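Local coordinates for type IV pilin protein (Neisseria meningitidis, PDB 5V0M), which is a non-core minor pilin of type IV pili, probably incorporated into the pilus fibre and linked with cell adhesion, at residues A[15-20]-A[77-82]; A[47-52]-A[59-64]; A[72-77]-A[88-93]. All blocks are in the same frame, centred on the assembly; numbering follows the deposited sequence. Where two conformers were deposited one is given.

Interaction 1: residues A[15-20]-A[77-82]; sequences TLLHNA and VTLNDG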
loop_
_atom_site.group_PDB
_atom_site.type_symbol
_atom_site.label_atom_id
_atom_site.label_comp_id
_atom_site.label_asym_id
_atom_site.label_seq_id
_atom_site.Cartn_x
_atom_site.Cartn_y
_atom_site.Cartn_z
ATOM N N THR A 15 -1.225 0.212 -7.038
ATOM C CA THR A 15 0.162 0.470 -6.641
ATOM C C THR A 15 0.629 -0.555 -5.613
ATOM O O THR A 15 1.747 -1.074 -5.690
ATOM C CB THR A 15 0.264 1.877 -6.038
ATOM O OG1 THR A 15 -0.178 2.864 -6.975
ATOM C CG2 THR A 15 1.691 2.178 -5.648
ATOM N N LEU A 16 -0.203 -0.823 -4.614
ATOM C CA LEU A 16 0.166 -1.800 -3.592
ATOM C C LEU A 16 0.317 -3.189 -4.202
ATOM O O LEU A 16 1.285 -3.903 -3.906
ATOM C CB LEU A 16 -0.843 -1.827 -2.450
ATOM C CG LEU A 16 -0.839 -0.570 -1.592
ATOM C CD1 LEU A 16 -2.107 -0.485 -0.749
ATOM C CD2 LEU A 16 0.360 -0.536 -0.711
ATOM N N LEU A 17 -0.627 -3.598 -5.063
ATOM C CA LEU A 17 -0.545 -4.934 -5.645
ATOM C C LEU A 17 0.730 -5.079 -6.463
ATOM O O LEU A 17 1.389 -6.127 -6.411
ATOM C CB LEU A 17 -1.786 -5.233 -6.491
ATOM C CG LEU A 17 -3.051 -5.381 -5.650
ATOM C CD1 LEU A 17 -4.303 -5.328 -6.551
ATOM C CD2 LEU A 17 -3.051 -6.664 -4.822
ATOM N N HIS A 18 1.114 -4.041 -7.216
ATOM C CA HIS A 18 2.349 -4.111 -7.992
ATOM C C HIS A 18 3.563 -4.276 -7.080
ATOM O O HIS A 18 4.467 -5.080 -7.358
ATOM C CB HIS A 18 2.501 -2.869 -8.856
ATOM C CG HIS A 18 1.578 -2.840 -10.032
ATOM N ND1 HIS A 18 0.876 -3.950 -10.455
ATOM C CD2 HIS A 18 1.240 -1.838 -10.876
ATOM C CE1 HIS A 18 0.145 -3.631 -11.508
ATOM N NE2 HIS A 18 0.352 -2.357 -11.787
ATOM N N ASN A 19 3.609 -3.513 -5.985
ATOM C CA ASN A 19 4.703 -3.657 -5.033
ATOM C C ASN A 19 4.723 -5.066 -4.458
ATOM O O ASN A 19 5.792 -5.671 -4.311
ATOM C CB ASN A 19 4.607 -2.611 -3.914
ATOM C CG ASN A 19 5.185 -1.277 -4.318
ATOM O OD1 ASN A 19 6.351 -1.171 -4.681
ATOM N ND2 ASN A 19 4.360 -0.236 -4.273
ATOM N N ALA A 20 3.557 -5.616 -4.123
ATOM C CA ALA A 20 3.526 -6.958 -3.552
ATOM C C ALA A 20 4.016 -7.994 -4.549
ATOM O O ALA A 20 4.707 -8.954 -4.172
ATOM C CB ALA A 20 2.115 -7.285 -3.077
ATOM N N VAL A 77 -4.142 2.439 3.703
ATOM C CA VAL A 77 -4.403 1.166 3.051
ATOM C C VAL A 77 -3.207 0.262 3.291
ATOM O O VAL A 77 -2.056 0.691 3.127
ATOM C CB VAL A 77 -4.667 1.359 1.551
ATOM C CG1 VAL A 77 -5.079 0.033 0.881
ATOM C CG2 VAL A 77 -5.702 2.481 1.294
ATOM N N THR A 78 -3.459 -0.990 3.671
ATOM C CA THR A 78 -2.392 -1.966 3.921
ATOM C C THR A 78 -2.589 -3.207 3.065
ATOM O O THR A 78 -3.708 -3.585 2.732
ATOM C CB THR A 78 -2.314 -2.383 5.383
ATOM O OG1 THR A 78 -3.567 -2.941 5.806
ATOM C CG2 THR A 78 -1.971 -1.194 6.254
ATOM N N LEU A 79 -1.490 -3.864 2.728
ATOM C CA LEU A 79 -1.536 -5.094 1.945
ATOM C C LEU A 79 -0.394 -5.967 2.423
ATOM O O LEU A 79 0.752 -5.508 2.455
ATOM C CB LEU A 79 -1.349 -4.830 0.456
ATOM C CG LEU A 79 -1.164 -6.059 -0.430
ATOM C CD1 LEU A 79 -2.411 -6.965 -0.412
ATOM C CD2 LEU A 79 -0.859 -5.670 -1.844
ATOM N N ASN A 80 -0.682 -7.202 2.803
ATOM C CA ASN A 80 0.376 -8.075 3.282
ATOM C C ASN A 80 0.645 -9.182 2.275
ATOM O O ASN A 80 -0.015 -9.294 1.243
ATOM C CB ASN A 80 0.095 -8.583 4.704
ATOM C CG ASN A 80 -1.120 -9.503 4.798
ATOM O OD1 ASN A 80 -1.526 -10.147 3.825
ATOM N ND2 ASN A 80 -1.698 -9.569 5.999
ATOM N N ASP A 81 1.680 -9.967 2.578
ATOM C CA ASP A 81 2.136 -10.987 1.644
ATOM C C ASP A 81 1.131 -12.119 1.487
ATOM O O ASP A 81 1.200 -12.850 0.494
ATOM C CB ASP A 81 3.471 -11.554 2.116
ATOM C CG ASP A 81 3.349 -12.239 3.430
ATOM O OD1 ASP A 81 3.247 -11.557 4.473
ATOM O OD2 ASP A 81 3.382 -13.497 3.432
ATOM N N GLY A 82 0.199 -12.270 2.431
ATOM C CA GLY A 82 -0.888 -13.219 2.282
ATOM C C GLY A 82 -2.013 -12.757 1.389
ATOM O O GLY A 82 -2.954 -13.510 1.121
#
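L79 on strand 76-80 sets its CD2 methyl into a shallow seat on helix 3-30 formed by L16, L17 and A20, a small worked example of how the type IV pilin fold lays a long N-terminal helix against one face of an antiparallel sheet. The apolar contacts converge on that one methyl. A20 CB meets L79 CD2 at 3.6 Å, the L17 branch ending in CD2 comes across at roughly a right angle, its CD2 3.8 Å from L79 CD2, and L16 touches with its CB. Placing CG anti to the backbone N (chi1 171°) sends the L79 branch down from the strand to the helix. A second apolar pair lies one inward-facing residue earlier on the strand: L16 CD1 presses on V77 CG1 at 3.4 Å, closer than usual for two methyls.

No polar side-chain group bonds across the contact. L79 CD2 does rest 3.5 Å from L16 O, a carbonyl already taken by the helical bond from A20 N at 2.9 Å. The local axes of helix and strand run 9.0 Å apart at 24°. L61 and F59 of the neighbouring strand extend the same layer over L16 and A20, while I85 flanks V77 and L79. Helix and strand therefore meet here through the shape and close fit of aliphatic side chains, with no hydrogen bond between these two segments.

Interaction 2: residues A[47-52]-A[59-64]; sequences FNVTLS and FTLQAD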
loop_
_atom_site.group_PDB
_atom_site.type_symbol
_atom_site.label_atom_id
_atom_site.label_comp_id
_atom_site.label_asym_id
_atom_site.label_seq_id
_atom_site.Cartn_x
_atom_site.Cartn_y
_atom_site.Cartn_z
ATOM N N PHE A 47 -0.424 8.923 -2.385
ATOM C CA PHE A 47 -0.157 8.112 -1.207
ATOM C C PHE A 47 1.322 7.759 -1.179
ATOM O O PHE A 47 1.895 7.356 -2.202
ATOM C CB PHE A 47 -0.925 6.780 -1.217
ATOM C CG PHE A 47 -2.416 6.912 -1.103
ATOM C CD1 PHE A 47 -3.063 6.739 0.119
ATOM C CD2 PHE A 47 -3.166 7.171 -2.223
ATOM C CE1 PHE A 47 -4.444 6.853 0.217
ATOM C CE2 PHE A 47 -4.535 7.295 -2.119
ATOM C CZ PHE A 47 -5.173 7.141 -0.895
ATOM N N ASN A 48 1.904 7.864 0.015
ATOM C CA ASN A 48 3.279 7.450 0.273
ATOM C C ASN A 48 3.278 5.980 0.683
ATOM O O ASN A 48 2.571 5.598 1.624
ATOM C CB ASN A 48 3.833 8.318 1.399
ATOM C CG ASN A 48 3.994 9.754 1.006
ATOM O OD1 ASN A 48 4.337 10.057 -0.134
ATOM N ND2 ASN A 48 3.751 10.654 1.951
ATOM N N VAL A 49 4.023 5.148 -0.037
ATOM C CA VAL A 49 4.040 3.709 0.203
ATOM C C VAL A 49 5.307 3.329 0.954
ATOM O O VAL A 49 6.416 3.670 0.525
ATOM C CB VAL A 49 3.914 2.938 -1.125
ATOM C CG1 VAL A 49 4.024 1.452 -0.901
ATOM C CG2 VAL A 49 2.593 3.291 -1.825
ATOM N N THR A 50 5.149 2.586 2.048
ATOM C CA THR A 50 6.265 2.117 2.854
ATOM C C THR A 50 6.021 0.667 3.230
ATOM O O THR A 50 4.924 0.134 3.061
ATOM C CB THR A 50 6.371 2.957 4.126
ATOM O OG1 THR A 50 5.134 2.869 4.842
ATOM C CG2 THR A 50 6.681 4.411 3.804
ATOM N N LEU A 51 7.061 0.011 3.711
ATOM C CA LEU A 51 6.929 -1.285 4.357
ATOM C C LEU A 51 6.804 -1.039 5.842
ATOM O O LEU A 51 7.786 -0.681 6.500
ATOM C CB LEU A 51 8.144 -2.143 4.051
ATOM C CG LEU A 51 8.060 -2.786 2.675
ATOM C CD1 LEU A 51 9.455 -3.137 2.143
ATOM C CD2 LEU A 51 7.183 -4.043 2.733
ATOM N N SER A 52 5.605 -1.243 6.374
ATOM C CA SER A 52 5.377 -1.045 7.792
ATOM C C SER A 52 5.876 -2.218 8.612
ATOM O O SER A 52 6.169 -2.049 9.803
ATOM C CB SER A 52 3.886 -0.814 8.038
ATOM O OG SER A 52 3.144 -1.888 7.485
ATOM N N PHE A 59 5.547 -9.677 4.985
ATOM C CA PHE A 59 5.650 -8.226 4.943
ATOM C C PHE A 59 4.263 -7.602 4.974
ATOM O O PHE A 59 3.262 -8.243 4.665
ATOM C CB PHE A 59 6.397 -7.724 3.706
ATOM C CG PHE A 59 5.683 -8.009 2.426
ATOM C CD1 PHE A 59 6.054 -9.079 1.634
ATOM C CD2 PHE A 59 4.610 -7.224 2.003
ATOM C CE1 PHE A 59 5.393 -9.350 0.447
ATOM C CE2 PHE A 59 3.945 -7.509 0.817
ATOM C CZ PHE A 59 4.342 -8.567 0.042
ATOM N N THR A 60 4.226 -6.332 5.354
ATOM C CA THR A 60 3.035 -5.498 5.208
ATOM C C THR A 60 3.459 -4.196 4.555
ATOM O O THR A 60 4.370 -3.509 5.053
ATOM C CB THR A 60 2.353 -5.217 6.541
ATOM O OG1 THR A 60 1.952 -6.449 7.144
ATOM C CG2 THR A 60 1.111 -4.359 6.338
ATOM N N LEU A 61 2.819 -3.884 3.439
ATOM C CA LEU A 61 2.920 -2.594 2.786
ATOM C C LEU A 61 1.863 -1.668 3.342
ATOM O O LEU A 61 0.738 -2.090 3.625
ATOM C CB LEU A 61 2.651 -2.778 1.300
ATOM C CG LEU A 61 3.762 -3.490 0.551
ATOM C CD1 LEU A 61 3.260 -4.186 -0.704
ATOM C CD2 LEU A 61 4.850 -2.481 0.228
ATOM N N GLN A 62 2.202 -0.388 3.458
ATOM C CA GLN A 62 1.257 0.619 3.920
ATOM C C GLN A 62 1.288 1.845 3.031
ATOM O O GLN A 62 2.363 2.368 2.714
ATOM C CB GLN A 62 1.592 1.029 5.355
ATOM C CG GLN A 62 0.646 2.055 5.987
ATOM C CD GLN A 62 0.868 2.186 7.480
ATOM O OE1 GLN A 62 0.730 1.217 8.238
ATOM N NE2 GLN A 62 1.240 3.375 7.914
ATOM N N ALA A 63 0.104 2.326 2.653
ATOM C CA ALA A 63 -0.087 3.544 1.865
ATOM C C ALA A 63 -0.733 4.584 2.766
ATOM O O ALA A 63 -1.888 4.420 3.185
ATOM C CB ALA A 63 -0.971 3.261 0.656
ATOM N N ASP A 64 0.021 5.663 3.083
ATOM C CA ASP A 64 -0.477 6.774 3.867
ATOM C C ASP A 64 -0.790 7.931 2.933
ATOM O O ASP A 64 0.024 8.236 2.048
ATOM C CB ASP A 64 0.578 7.235 4.877
ATOM C CG ASP A 64 0.718 6.282 6.063
ATOM O OD1 ASP A 64 -0.086 6.427 7.013
ATOM O OD2 ASP A 64 1.591 5.397 6.027
HETATM O O HOH W 1 3.538 5.035 4.218
HETATM O O HOH W 2 0.692 -1.292 8.703
#
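D64 OD2 is gripped from two directions: by a water at 2.7 Å that bridges to N48 O and T50 OG1 of the facing strand, and by the side-chain amide of Q62, whose NE2 donates at 2.8 Å in a nearly straight bond (175°). D64 and Q62 belong to the second strand of the antiparallel beta hairpin 47-54/59-65, at one side of the pilin sheet. D64 OD2 accepts from the amide through its syn lone pair and lies almost in the amide plane of Q62. The water, within hydrogen-bonding distance of all three oxygens, ties the outward face of both strands together. Beneath this polar layer, N48 pairs with D64 and T50 with Q62 as hydrogen-bonded pairs, Q62 N reaching T50 O at 2.8 Å.

The other face is apolar and turned to helix 3-30. V49 and A63, then L51 and L61, are the non-hydrogen-bonded pairs. L51 and L61 run alongside each other in the same direction, L51 CD2 touching L61 CD2 at 3.8 Å and also reaching the CB of F59. At the far end F47 lays its CB against A63 CB at 4.0 Å, and V12 of the helix meets both residues; M23 does likewise for L51 and F59.

At S52 the last bond within these segments, S52 N to T60 O, is weak; K53 pairs with T60 beyond it. The extended Q62 chain, its CG anti to the backbone N (chi1 -178°), carries OE1 to a second water, which donates to Q62 OE1 at 2.6 Å and binds S52 OG at 2.8 Å.

Interaction 3: residues A[72-77]-A[88-93]; sequences GETCVV and SGTNQS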
loop_
_atom_site.group_PDB
_atom_site.type_symbol
_atom_site.label_atom_id
_atom_site.label_comp_id
_atom_site.label_asym_id
_atom_site.label_seq_id
_atom_site.Cartn_x
_atom_site.Cartn_y
_atom_site.Cartn_z
ATOM N N GLY A 72 -7.243 15.961 3.112
ATOM C CA GLY A 72 -8.582 15.510 3.388
ATOM C C GLY A 72 -8.750 13.996 3.367
ATOM O O GLY A 72 -9.635 13.484 4.063
ATOM N N GLU A 73 -7.937 13.264 2.588
ATOM C CA GLU A 73 -7.972 11.800 2.645
ATOM C C GLU A 73 -7.322 11.341 3.933
ATOM O O GLU A 73 -6.193 11.731 4.238
ATOM C CB GLU A 73 -7.204 11.184 1.477
ATOM C CG GLU A 73 -7.232 9.662 1.453
ATOM C CD GLU A 73 -8.635 9.127 1.347
ATOM O OE1 GLU A 73 -9.271 9.260 0.274
ATOM O OE2 GLU A 73 -9.145 8.622 2.368
ATOM N N THR A 74 -8.031 10.494 4.681
ATOM C CA THR A 74 -7.466 9.897 5.880
ATOM C C THR A 74 -7.309 8.389 5.801
ATOM O O THR A 74 -6.766 7.787 6.734
ATOM C CB THR A 74 -8.279 10.257 7.140
ATOM O OG1 THR A 74 -9.485 9.497 7.203
ATOM C CG2 THR A 74 -8.582 11.745 7.217
ATOM N N CYS A 75 -7.766 7.757 4.741
ATOM C CA CYS A 75 -7.691 6.307 4.681
ATOM C C CYS A 75 -6.266 5.838 4.483
ATOM O O CYS A 75 -5.571 6.251 3.543
ATOM C CB CYS A 75 -8.578 5.761 3.574
ATOM S SG CYS A 75 -10.344 5.972 3.970
ATOM N N VAL A 76 -5.844 4.942 5.356
ATOM C CA VAL A 76 -4.564 4.261 5.243
ATOM C C VAL A 76 -4.839 2.857 4.748
ATOM O O VAL A 76 -5.663 2.140 5.332
ATOM C CB VAL A 76 -3.860 4.226 6.604
ATOM C CG1 VAL A 76 -2.578 3.427 6.535
ATOM C CG2 VAL A 76 -3.565 5.643 7.080
ATOM N N VAL A 77 -4.142 2.439 3.703
ATOM C CA VAL A 77 -4.403 1.166 3.051
ATOM C C VAL A 77 -3.207 0.262 3.291
ATOM O O VAL A 77 -2.056 0.691 3.127
ATOM C CB VAL A 77 -4.667 1.359 1.551
ATOM C CG1 VAL A 77 -5.079 0.033 0.881
ATOM C CG2 VAL A 77 -5.702 2.481 1.294
ATOM N N SER A 88 -8.550 1.742 6.537
ATOM C CA SER A 88 -9.305 2.378 7.605
ATOM C C SER A 88 -8.994 3.864 7.604
ATOM O O SER A 88 -7.861 4.278 7.343
ATOM C CB SER A 88 -8.975 1.769 8.974
ATOM O OG SER A 88 -7.641 2.061 9.344
ATOM N N GLY A 89 -10.024 4.656 7.881
ATOM C CA GLY A 89 -9.918 6.094 7.931
ATOM C C GLY A 89 -10.298 6.630 9.304
ATOM O O GLY A 89 -10.604 5.871 10.229
ATOM N N THR A 90 -10.257 7.957 9.425
ATOM C CA THR A 90 -10.605 8.664 10.658
ATOM C C THR A 90 -11.925 9.395 10.442
ATOM O O THR A 90 -11.945 10.433 9.775
ATOM C CB THR A 90 -9.531 9.692 11.003
ATOM O OG1 THR A 90 -8.248 9.072 11.097
ATOM C CG2 THR A 90 -9.855 10.357 12.326
ATOM N N ASN A 91 -12.970 8.909 11.122
ATOM C CA ASN A 91 -14.374 9.095 10.757
ATOM C C ASN A 91 -14.501 9.444 9.280
ATOM O O ASN A 91 -14.833 10.579 8.900
ATOM C CB ASN A 91 -15.167 10.043 11.678
ATOM C CG ASN A 91 -14.310 10.755 12.712
ATOM O OD1 ASN A 91 -14.150 11.980 12.670
ATOM N ND2 ASN A 91 -13.820 10.003 13.686
ATOM N N GLN A 92 -14.217 8.442 8.454
ATOM C CA GLN A 92 -14.299 8.571 7.006
ATOM C C GLN A 92 -14.308 7.170 6.417
ATOM O O GLN A 92 -13.375 6.388 6.647
ATOM C CB GLN A 92 -13.096 9.328 6.492
ATOM C CG GLN A 92 -13.203 9.698 5.039
ATOM C CD GLN A 92 -11.985 10.488 4.584
ATOM O OE1 GLN A 92 -10.851 10.185 4.957
ATOM N NE2 GLN A 92 -12.217 11.541 3.814
ATOM N N SER A 93 -15.329 6.838 5.643
ATOM C CA SER A 93 -15.357 5.566 4.955
ATOM C C SER A 93 -14.323 5.555 3.841
ATOM O O SER A 93 -13.954 6.602 3.301
ATOM C CB SER A 93 -16.727 5.339 4.322
ATOM O OG SER A 93 -17.719 5.170 5.318
HETATM O O HOH W 3 -6.730 7.460 9.404
HETATM O O HOH W 4 -5.361 0.979 7.807
#
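With chi1 at 76°, T74 tucks OG1 between its own backbone N and carbonyl carbon, while Q92 stretches out with CG anti to its N (chi1 -171°), and the hydroxyl and the amide meet. They do so beyond the antiparallel pairing of strands 76-80 and 85-88, beside the disulfide C75-C94 that ties the C-terminal loop to the start of strand 76-80. Q92 OE1 takes two bonds from one residue: T74 N donates in the carbonyl plane at 2.9 Å, and T74 OG1 donates at 2.7 Å from a tilted position. That hydroxyl in turn accepts T90 N at 2.8 Å along an almost perfectly straight line (179°). Q92 NE2 spends a hydrogen on G72 O, so both ends of the amide are engaged and its flip is fixed.

E73 bends at chi2 to bring OE2 back to C75 N through the anti lone pair; R5 of the helix forms a salt bridge to the same oxygen. V76 and S88 close the sheet end as a hydrogen-bonded pair, and the CA atoms of C75 and G89 come closest across the seam. Two waters complete it: one links T74 O to T90 OG1, and the other donates to V76 O at 2.8 Å and bonds S88 OG at 3.0 Å.

In the fold
The three contacts illustrate how chemistry follows exposure in a small fold. Interactions 1 and 2 lie near the chain centre, but the first is buried aliphatic packing between helix and sheet, whereas the second pairs two strands with an apolar face and a hydrated one. Interaction 3 lies at the surface, its centre about 14 Å from that of the chain, where side-chain amide and hydroxyl bonds, together with one backbone pair, hold an irregular loop. Strand 76-80 serves both 72-77/88-93 and 15-20/77-82, which share V77, and it neighbours strand 59-65 of interaction 2, A63 N and V77 O forming a probable hydrogen bond. Along the chain, interaction 2 nests inside the loop closed by interaction 1.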